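Local coordinates for manganese-containing pseudocatalase (Thermus thermophilus, PDB 2V8T), which probably acts as a catalase, breaking hydrogen peroxide down to water and oxygen at a pair of manganese ions in each subunit, at residues A[276-279]-A[284-287]; A[114-119]-A[278-283]; A[150-155]-A[202-207]; A[185-190]-A[246-251]. All blocks are in the same frame, centred on the assembly; numbering follows the deposited sequence.

Contact 1 of 4, residues A[276-279]-A[284-287]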
# COMPACT_ATOMS: atom_id res chain seq x y z
N HIS A 276 -0.01 -31.41 -14.23
CA HIS A 276 -1.25 -31.41 -13.46
C HIS A 276 -0.95 -31.39 -11.97
O HIS A 276 -0.13 -32.16 -11.49
CB HIS A 276 -2.03 -32.66 -13.83
CG HIS A 276 -3.37 -32.80 -13.20
ND1 HIS A 276 -3.90 -34.06 -12.97
CD2 HIS A 276 -4.28 -31.86 -12.78
CE1 HIS A 276 -5.09 -33.85 -12.43
NE2 HIS A 276 -5.34 -32.55 -12.28
N ASP A 277 -1.67 -30.55 -11.23
CA ASP A 277 -1.70 -30.58 -9.77
C ASP A 277 -3.17 -30.59 -9.37
O ASP A 277 -3.85 -29.55 -9.37
CB ASP A 277 -0.93 -29.39 -9.17
CG ASP A 277 -0.81 -29.43 -7.66
OD1 ASP A 277 -1.74 -30.01 -7.02
OD2 ASP A 277 0.16 -28.82 -7.13
N ALA A 278 -3.72 -31.79 -9.16
CA ALA A 278 -5.15 -31.93 -8.92
C ALA A 278 -5.61 -31.18 -7.67
O ALA A 278 -6.70 -30.60 -7.66
CB ALA A 278 -5.51 -33.42 -8.79
N ALA A 279 -4.81 -31.20 -6.59
CA ALA A 279 -5.18 -30.48 -5.39
C ALA A 279 -5.30 -28.98 -5.62
O ALA A 279 -6.03 -28.27 -4.91
CB ALA A 279 -4.20 -30.76 -4.27
N GLU A 284 -7.18 -28.19 -14.23
CA GLU A 284 -8.52 -28.55 -13.81
C GLU A 284 -8.35 -29.63 -12.76
O GLU A 284 -7.29 -30.28 -12.70
CB GLU A 284 -9.35 -29.01 -15.02
CG GLU A 284 -10.85 -29.28 -14.74
CD GLU A 284 -11.52 -28.09 -14.09
OE1 GLU A 284 -12.11 -27.24 -14.83
OE2 GLU A 284 -11.42 -27.98 -12.82
N PHE A 285 -9.40 -29.89 -11.96
CA PHE A 285 -9.31 -30.99 -11.00
C PHE A 285 -8.97 -32.31 -11.68
O PHE A 285 -7.99 -32.96 -11.33
CB PHE A 285 -10.61 -31.08 -10.19
CG PHE A 285 -10.64 -32.17 -9.18
CD1 PHE A 285 -9.62 -32.32 -8.23
CD2 PHE A 285 -11.72 -33.02 -9.12
CE1 PHE A 285 -9.65 -33.38 -7.29
CE2 PHE A 285 -11.77 -34.01 -8.14
CZ PHE A 285 -10.73 -34.19 -7.25
N HIS A 286 -9.82 -32.70 -12.65
CA HIS A 286 -9.65 -33.91 -13.49
C HIS A 286 -9.66 -33.37 -14.94
O HIS A 286 -10.73 -33.16 -15.49
CB HIS A 286 -10.82 -34.88 -13.26
CG HIS A 286 -10.78 -35.52 -11.91
ND1 HIS A 286 -11.86 -36.15 -11.35
CD2 HIS A 286 -9.79 -35.59 -10.97
CE1 HIS A 286 -11.53 -36.64 -10.16
NE2 HIS A 286 -10.27 -36.33 -9.91
N PRO A 287 -8.47 -33.16 -15.55
CA PRO A 287 -8.43 -32.44 -16.82
C PRO A 287 -8.68 -33.28 -18.07
O PRO A 287 -8.66 -32.74 -19.17
CB PRO A 287 -7.01 -31.88 -16.84
CG PRO A 287 -6.21 -32.90 -16.06
CD PRO A 287 -7.13 -33.28 -14.96
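Glu-284 turns its backbone carbonyl to the imidazole of His-276, with NE2 3.0 Å from Glu-284 O in a weak bond bent to 125° at the hydrogen. Its carboxylate is engaged in other directions: OE2 accepts the amide of Phe-285 on its anti lone pair and also meets Lys-212 of the second subunit and Asn-143 of the third. Phe-285 supplies the shorter bond, 2.8 Å from His-276 NE2 to Phe-285 O. That oxygen lies in the imidazole plane, although the nitrogen stands above the carbonyl plane. One N-H thus bridges two successive carbonyls, a bifurcated bond that ties together two parts of the loop after strand 269-270, ahead of helix 288-299, where three subunits meet. The Phe-285 ring, its CG anti to the backbone N (chi1 180°), turns an edge to Ala-278, with CD1 3.4 Å from Ala-278 O. Beyond His-286, Pro-287 lays CD over one imidazole face in a CH-pi contact, 3.5 Å from the His-276 ring centroid. Replacing His-276 by an alanine would probably leave both carbonyls without this donor and Pro-287 CD facing a gap. ND1 of His-276 meanwhile accepts the amide of Glu-94.

Contact 2 of 4, residues A[114-119]-A[278-283]; sequences AHFIAG and AAEFAP
Phe-116, on the short and weakly bonded helix 114-117, meets Glu-280 at the lead-in to a G1 beta bulge, in which Phe-281 and Ala-282 both face Asp-277. Glu-280 is modelled in two conformers. In the one described, CG is anti to the carbonyl carbon (chi1 -76°) and a further bend at chi2 carries the carboxylate across to the helix. OE2 then lies 2.5 Å from Phe-116 O, a spacing that rests on one of two alternate positions and is doubtful as a measure of how the pair interacts. The same oxygen sits against the benzyl group, 3.4 Å from Phe-116 CB and 3.6 Å from Phe-116 CD1, near the plane of the ring at its edge. Ring and carboxylate planes are turned 39° apart, and Phe-106 meets the phenylalanine ring edge-to-face. At Ile-117 the backbone carbonyl receives NH1 of Arg-164 of the second subunit, whose NE forms a salt bridge with Glu-280 OE1. One arginine from a neighbouring chain therefore joins both segments. Gly-119 closes the turn through its amide, 3.0 Å from Gly-119 N to Ala-114 O, at a position where a CB would probably crowd His-115 O. Gly-119 O comes no nearer than 3.6 Å to Glu-280 OE1, whose salt bridge is to the arginine.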
# COMPACT_ATOMS: atom_id res chain seq x y z
N ALA A 114 0.44 -17.99 -0.16
CA ALA A 114 -0.26 -17.44 -1.31
C ALA A 114 0.02 -18.24 -2.58
O ALA A 114 -0.86 -18.36 -3.42
CB ALA A 114 0.08 -15.98 -1.50
N HIS A 115 1.24 -18.77 -2.73
CA HIS A 115 1.56 -19.61 -3.88
C HIS A 115 0.57 -20.74 -4.09
O HIS A 115 0.41 -21.21 -5.20
CB HIS A 115 2.96 -20.24 -3.68
CG HIS A 115 4.08 -19.37 -4.07
ND1 HIS A 115 5.34 -19.54 -3.48
CD2 HIS A 115 4.18 -18.44 -5.06
CE1 HIS A 115 6.14 -18.70 -4.14
NE2 HIS A 115 5.49 -18.02 -5.10
N PHE A 116 -0.04 -21.23 -2.97
CA PHE A 116 -0.92 -22.38 -2.98
C PHE A 116 -2.40 -22.03 -2.83
O PHE A 116 -3.24 -22.88 -3.05
CB PHE A 116 -0.49 -23.36 -1.88
CG PHE A 116 0.89 -23.86 -2.10
CD1 PHE A 116 1.06 -24.98 -2.95
CD2 PHE A 116 1.97 -23.26 -1.52
CE1 PHE A 116 2.28 -25.46 -3.27
CE2 PHE A 116 3.28 -23.73 -1.86
CZ PHE A 116 3.37 -24.84 -2.75
N ILE A 117 -2.71 -20.81 -2.41
CA ILE A 117 -4.10 -20.34 -2.25
C ILE A 117 -4.49 -19.44 -3.42
O ILE A 117 -5.40 -19.76 -4.18
CB ILE A 117 -4.29 -19.62 -0.89
CG1 ILE A 117 -3.93 -20.53 0.29
CG2 ILE A 117 -5.73 -19.09 -0.81
CD1 ILE A 117 -3.84 -19.81 1.61
N ALA A 118 -3.82 -18.32 -3.57
CA ALA A 118 -4.08 -17.43 -4.70
C ALA A 118 -3.57 -18.02 -6.01
O ALA A 118 -4.22 -17.96 -7.05
CB ALA A 118 -3.42 -16.07 -4.49
N GLY A 119 -2.34 -18.51 -5.99
CA GLY A 119 -1.81 -19.23 -7.11
C GLY A 119 -2.25 -20.68 -7.06
O GLY A 119 -2.54 -21.22 -6.00
N ALA A 278 -3.72 -31.79 -9.16
CA ALA A 278 -5.15 -31.93 -8.92
C ALA A 278 -5.61 -31.18 -7.67
O ALA A 278 -6.70 -30.60 -7.66
CB ALA A 278 -5.51 -33.42 -8.79
N ALA A 279 -4.81 -31.20 -6.59
CA ALA A 279 -5.18 -30.48 -5.39
C ALA A 279 -5.30 -28.98 -5.62
O ALA A 279 -6.03 -28.27 -4.91
CB ALA A 279 -4.20 -30.76 -4.27
N GLU A 280 -4.55 -28.46 -6.59
CA GLU A 280 -4.66 -27.07 -6.95
C GLU A 280 -5.72 -26.82 -8.03
O GLU A 280 -5.94 -25.69 -8.47
CB GLU A 280 -3.32 -26.51 -7.40
CG GLU A 280 -2.42 -26.27 -6.23
CD GLU A 280 -2.95 -25.17 -5.29
OE1 GLU A 280 -3.93 -24.49 -5.64
OE2 GLU A 280 -2.35 -24.98 -4.19
N PHE A 281 -6.36 -27.89 -8.52
CA PHE A 281 -7.36 -27.76 -9.56
C PHE A 281 -6.76 -27.13 -10.84
O PHE A 281 -7.41 -26.37 -11.54
CB PHE A 281 -8.62 -27.02 -9.11
CG PHE A 281 -9.02 -27.37 -7.70
CD1 PHE A 281 -9.42 -28.65 -7.40
CD2 PHE A 281 -8.90 -26.46 -6.65
CE1 PHE A 281 -9.71 -29.04 -6.09
CE2 PHE A 281 -9.18 -26.85 -5.35
CZ PHE A 281 -9.59 -28.14 -5.08
N ALA A 282 -5.50 -27.52 -11.12
CA ALA A 282 -4.69 -26.78 -12.11
C ALA A 282 -4.11 -27.80 -13.09
O ALA A 282 -3.32 -28.65 -12.68
CB ALA A 282 -3.62 -25.98 -11.38
N PRO A 283 -4.48 -27.76 -14.37
CA PRO A 283 -5.36 -26.76 -15.02
C PRO A 283 -6.85 -27.02 -14.78
O PRO A 283 -7.67 -26.15 -15.10
CB PRO A 283 -5.00 -26.95 -16.51
CG PRO A 283 -4.63 -28.41 -16.63
CD PRO A 283 -3.94 -28.74 -15.34

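Contact 3 of 4, residues A[150-155]-A[202-207]; sequences HNFFLE and VEMTKM. With MN (manganese (II) ion), chain D.
The phenyl ring of Phe-152 receives Met-204 over one face and Met-207 at its edge, so the two thioethers use different sides of one aromatic group. Met-204 curls over the ring because its chain bends at both chi2 and chi3. The methyl CE makes a CH-pi contact 3.9 Å from the Phe-152 ring centroid, 29° off the normal, and its closest approach is 3.5 Å, from Met-204 CE to Phe-152 CE2. The sulfur stands farther off, with Met-204 SD 5.4 Å from the same centroid yet only 18° from the normal, a distant Met-aromatic contact. Met-207 SD lies near the ring plane, 4.4 Å from Phe-152 CE2. The aromatic belongs to helix 144-166 of the ferritin-like four-helix bundle and packs against the loop that follows helix 172-200, whose Leu-196 touches both Phe-152 and Met-204. Met-204 also packs on Met-204 of the fourth subunit, bringing the contact up to a subunit interface. An alanine at Phe-152 removes the ring, which would probably open a gap beside both methionines and let the Met-204 methyl turn more freely. One helical turn further on, Glu-155 chelates manganese through both oxygens, 2.4 Å from OE1 and 2.2 Å from OE2 to the metal. Glu-70 and His-188 share that ion, and Tyr-43 OH is hydrogen-bonded to Glu-155 OE2.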
# COMPACT_ATOMS: atom_id res chain seq x y z
N HIS A 150 20.63 5.95 -12.54
CA HIS A 150 19.72 5.07 -11.85
C HIS A 150 19.83 3.64 -12.37
O HIS A 150 19.84 2.70 -11.56
CB HIS A 150 18.26 5.58 -12.10
CG HIS A 150 17.23 4.60 -11.65
ND1 HIS A 150 16.75 3.61 -12.48
CD2 HIS A 150 16.65 4.36 -10.45
CE1 HIS A 150 15.91 2.84 -11.77
NE2 HIS A 150 15.82 3.27 -10.53
N ASN A 151 19.88 3.46 -13.68
CA ASN A 151 19.86 2.12 -14.26
C ASN A 151 21.14 1.33 -13.94
O ASN A 151 21.11 0.13 -13.72
CB ASN A 151 19.69 2.17 -15.75
CG ASN A 151 18.32 2.74 -16.16
OD1 ASN A 151 17.41 2.88 -15.33
ND2 ASN A 151 18.18 3.02 -17.45
N PHE A 152 22.27 2.04 -13.91
CA PHE A 152 23.54 1.40 -13.51
C PHE A 152 23.41 0.86 -12.08
O PHE A 152 23.72 -0.29 -11.79
CB PHE A 152 24.65 2.44 -13.65
CG PHE A 152 26.02 1.91 -13.28
CD1 PHE A 152 26.80 1.23 -14.20
CD2 PHE A 152 26.52 2.09 -12.01
CE1 PHE A 152 28.06 0.75 -13.86
CE2 PHE A 152 27.78 1.61 -11.66
CZ PHE A 152 28.54 0.96 -12.60
N PHE A 153 22.93 1.75 -11.18
CA PHE A 153 22.65 1.33 -9.79
C PHE A 153 21.68 0.15 -9.75
O PHE A 153 21.89 -0.82 -9.03
CB PHE A 153 22.11 2.52 -9.00
CG PHE A 153 21.51 2.11 -7.69
CD1 PHE A 153 22.31 1.64 -6.65
CD2 PHE A 153 20.15 2.07 -7.52
CE1 PHE A 153 21.75 1.13 -5.49
CE2 PHE A 153 19.61 1.60 -6.30
CZ PHE A 153 20.44 1.11 -5.31
N LEU A 154 20.58 0.25 -10.52
CA LEU A 154 19.54 -0.78 -10.48
C LEU A 154 20.15 -2.13 -10.82
O LEU A 154 19.83 -3.15 -10.20
CB LEU A 154 18.42 -0.52 -11.47
CG LEU A 154 16.96 -0.79 -11.16
CD1 LEU A 154 16.15 -0.76 -12.52
CD2 LEU A 154 16.71 -1.92 -10.18
N GLU A 155 20.99 -2.21 -11.87
CA GLU A 155 21.56 -3.46 -12.23
C GLU A 155 22.45 -4.05 -11.16
O GLU A 155 22.44 -5.26 -10.94
CB GLU A 155 22.32 -3.38 -13.58
CG GLU A 155 21.40 -3.19 -14.77
CD GLU A 155 20.60 -4.41 -15.20
OE1 GLU A 155 21.03 -5.57 -15.00
OE2 GLU A 155 19.56 -4.24 -15.91
N VAL A 202 32.99 10.05 -17.08
CA VAL A 202 33.29 9.36 -15.82
C VAL A 202 33.34 7.86 -16.12
O VAL A 202 32.42 7.32 -16.75
CB VAL A 202 32.21 9.67 -14.78
CG1 VAL A 202 32.46 8.89 -13.49
CG2 VAL A 202 32.17 11.20 -14.51
N GLU A 203 34.41 7.23 -15.65
CA GLU A 203 34.73 5.85 -16.01
C GLU A 203 33.95 4.85 -15.16
O GLU A 203 34.50 4.10 -14.36
CB GLU A 203 36.23 5.60 -15.88
CG GLU A 203 37.00 6.48 -16.87
CD GLU A 203 38.50 6.26 -16.81
OE1 GLU A 203 38.95 5.24 -16.19
OE2 GLU A 203 39.20 7.12 -17.42
N MET A 204 32.62 4.85 -15.32
CA MET A 204 31.75 4.06 -14.46
C MET A 204 32.08 2.60 -14.46
O MET A 204 31.92 1.92 -13.43
CB MET A 204 30.29 4.29 -14.85
CG MET A 204 29.78 5.66 -14.55
SD MET A 204 29.88 6.15 -12.82
CE MET A 204 28.72 5.00 -12.09
N THR A 205 32.51 2.01 -15.60
CA THR A 205 32.79 0.60 -15.60
C THR A 205 33.95 0.24 -14.69
O THR A 205 34.06 -0.95 -14.29
CB THR A 205 33.05 0.04 -17.01
OG1 THR A 205 34.18 0.65 -17.60
CG2 THR A 205 31.81 0.15 -17.90
N LYS A 206 34.82 1.18 -14.33
CA LYS A 206 35.89 0.90 -13.44
C LYS A 206 35.44 0.61 -11.99
O LYS A 206 36.19 0.05 -11.21
CB LYS A 206 36.88 2.09 -13.41
CG LYS A 206 38.01 2.09 -12.36
CD LYS A 206 38.88 3.33 -12.48
CE LYS A 206 39.82 3.43 -11.30
NZ LYS A 206 40.63 4.67 -11.60
N MET A 207 34.21 0.96 -11.68
CA MET A 207 33.64 0.65 -10.38
C MET A 207 33.24 -0.81 -10.26
O MET A 207 33.01 -1.31 -9.17
CB MET A 207 32.24 1.55 -10.15
CG MET A 207 32.01 1.84 -8.71
SD MET A 207 30.62 2.84 -8.55
CE MET A 207 31.33 4.40 -8.95
MN MN D . 19.24 -6.36 -16.44
O HOH W 1 17.62 -7.18 -15.24

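Contact 4 of 4, residues A[185-190]-A[246-251]; sequences GGVHAA and LIWKGA. With MN (manganese (II) ion), chain D.
Trp-248 extends its indole from the loop toward helix 172-200 because chi1 (-171°) sets CG opposite the backbone N, while Val-187 has CG1 anti to its own N (chi1 169°) and sends that methyl out to meet it. The two side chains cross at about a right angle. CG1 settles over the face of the six-membered ring in a CH-pi contact, 4.2 Å from Val-187 CG1 to the ring centroid and 3.8 Å from the same methyl to Trp-248 CZ2. One turn along the helix, Ala-190 comes to the rim of the indole near its plane, with CB 3.8 Å from Trp-248 CZ3. Between these neighbours the helix backbone touches the ring as well, Val-187 O lying 3.7 Å from Trp-248 CZ3. The far end of the indole is held by its N-H, which NE1 gives to Arg-231 O and, weakly, to Val-260 O. Leu-233 of strand 232-235 touches both Val-187 and Trp-248, closing an apolar cluster between helix and strand. His-188, next to Val-187, leaves the helix away from the loop at its CB, and its ND1 binds manganese, 2.2 Å from ND1 to the metal, with Glu-69 OE1 bonded to NE2 as a second-shell partner. Tryptophan and histidine thus lie on different sides of one helix, whose inward side supplies a ligand to the dimanganese site of the ferritin-like four-helix bundle.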
# COMPACT_ATOMS: atom_id res chain seq x y z
N GLY A 185 23.18 -9.54 -16.24
CA GLY A 185 23.18 -8.27 -15.50
C GLY A 185 24.51 -7.61 -15.54
O GLY A 185 24.62 -6.38 -15.49
N GLY A 186 25.60 -8.39 -15.64
CA GLY A 186 26.90 -7.81 -15.87
C GLY A 186 26.97 -7.09 -17.18
O GLY A 186 27.57 -5.99 -17.28
N VAL A 187 26.39 -7.65 -18.24
CA VAL A 187 26.34 -6.99 -19.53
C VAL A 187 25.56 -5.68 -19.42
O VAL A 187 26.00 -4.65 -19.91
CB VAL A 187 25.70 -7.92 -20.59
CG1 VAL A 187 25.38 -7.16 -21.87
CG2 VAL A 187 26.67 -9.09 -20.86
N HIS A 188 24.38 -5.73 -18.76
CA HIS A 188 23.58 -4.51 -18.70
C HIS A 188 24.28 -3.42 -17.89
O HIS A 188 24.26 -2.25 -18.29
CB HIS A 188 22.20 -4.82 -18.09
CG HIS A 188 21.41 -5.76 -18.93
ND1 HIS A 188 20.28 -6.35 -18.41
CD2 HIS A 188 21.61 -6.21 -20.20
CE1 HIS A 188 19.81 -7.13 -19.39
NE2 HIS A 188 20.58 -7.07 -20.47
N ALA A 189 24.87 -3.76 -16.74
CA ALA A 189 25.61 -2.77 -15.97
C ALA A 189 26.76 -2.20 -16.77
O ALA A 189 27.02 -0.99 -16.77
CB ALA A 189 26.13 -3.36 -14.66
N ALA A 190 27.48 -3.07 -17.49
CA ALA A 190 28.58 -2.59 -18.34
C ALA A 190 28.06 -1.66 -19.42
O ALA A 190 28.72 -0.66 -19.75
CB ALA A 190 29.31 -3.80 -18.96
N LEU A 246 27.52 1.28 -31.21
CA LEU A 246 28.14 2.58 -30.98
C LEU A 246 28.51 2.79 -29.51
O LEU A 246 29.41 3.57 -29.20
CB LEU A 246 27.25 3.71 -31.48
CG LEU A 246 26.97 3.66 -32.99
CD1 LEU A 246 26.06 4.85 -33.36
CD2 LEU A 246 28.26 3.59 -33.82
N ILE A 247 27.75 2.13 -28.62
CA ILE A 247 28.02 2.15 -27.18
C ILE A 247 28.59 0.82 -26.73
O ILE A 247 29.51 0.77 -25.91
CB ILE A 247 26.74 2.51 -26.38
CG1 ILE A 247 26.24 3.91 -26.73
CG2 ILE A 247 26.97 2.34 -24.88
CD1 ILE A 247 24.81 4.19 -26.24
N TRP A 248 27.98 -0.29 -27.19
CA TRP A 248 28.41 -1.63 -26.81
C TRP A 248 29.61 -2.06 -27.68
O TRP A 248 29.44 -2.68 -28.74
CB TRP A 248 27.27 -2.64 -26.89
CG TRP A 248 27.62 -3.96 -26.31
CD1 TRP A 248 27.78 -5.14 -26.99
CD2 TRP A 248 27.92 -4.23 -24.96
NE1 TRP A 248 28.12 -6.14 -26.12
CE2 TRP A 248 28.23 -5.61 -24.86
CE3 TRP A 248 28.00 -3.43 -23.79
CZ2 TRP A 248 28.62 -6.20 -23.67
CZ3 TRP A 248 28.42 -4.03 -22.61
CH2 TRP A 248 28.72 -5.41 -22.54
N LYS A 249 30.77 -1.62 -27.24
CA LYS A 249 32.04 -1.81 -27.90
C LYS A 249 33.12 -1.70 -26.86
O LYS A 249 32.87 -1.25 -25.73
CB LYS A 249 32.26 -0.79 -29.03
CG LYS A 249 32.39 0.62 -28.55
CD LYS A 249 32.65 1.62 -29.65
CE LYS A 249 33.01 3.02 -29.12
NZ LYS A 249 32.02 3.74 -28.13
N GLY A 250 34.34 -2.06 -27.21
CA GLY A 250 35.43 -2.00 -26.27
C GLY A 250 35.42 -3.14 -25.29
O GLY A 250 34.85 -4.19 -25.48
N ALA A 251 36.10 -2.91 -24.18
CA ALA A 251 36.46 -4.00 -23.28
C ALA A 251 35.32 -4.40 -22.38
O ALA A 251 34.58 -3.57 -21.83
CB ALA A 251 37.64 -3.56 -22.39
MN MN D . 19.24 -6.36 -16.44
O HOH W 1 17.62 -7.18 -15.24

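How the contacts relate
The contacts form two groups on opposite sides of the chain's centre. Contacts 1 and 2, with centres 9 Å apart, share Ala-278 and Ala-279 and are joined by a probable hydrogen bond, Asp-277 N to Ala-282 O at 2.9 Å. Contacts 3 and 4, with centres 11 Å apart, sit on the consecutive helices 144-166 and 172-200 and contribute Glu-155 and His-188 to one manganese ion. Their segments alternate along the chain, and both contacts fall within the long span between 114-119 and 278-283. About 41 Å separates the centre of contact 2 from those of contacts 3 and 4. One group packs loops against two helices that supply manganese ligands, whereas the other centres on the loop before helix 288-299, beside the second and third subunits.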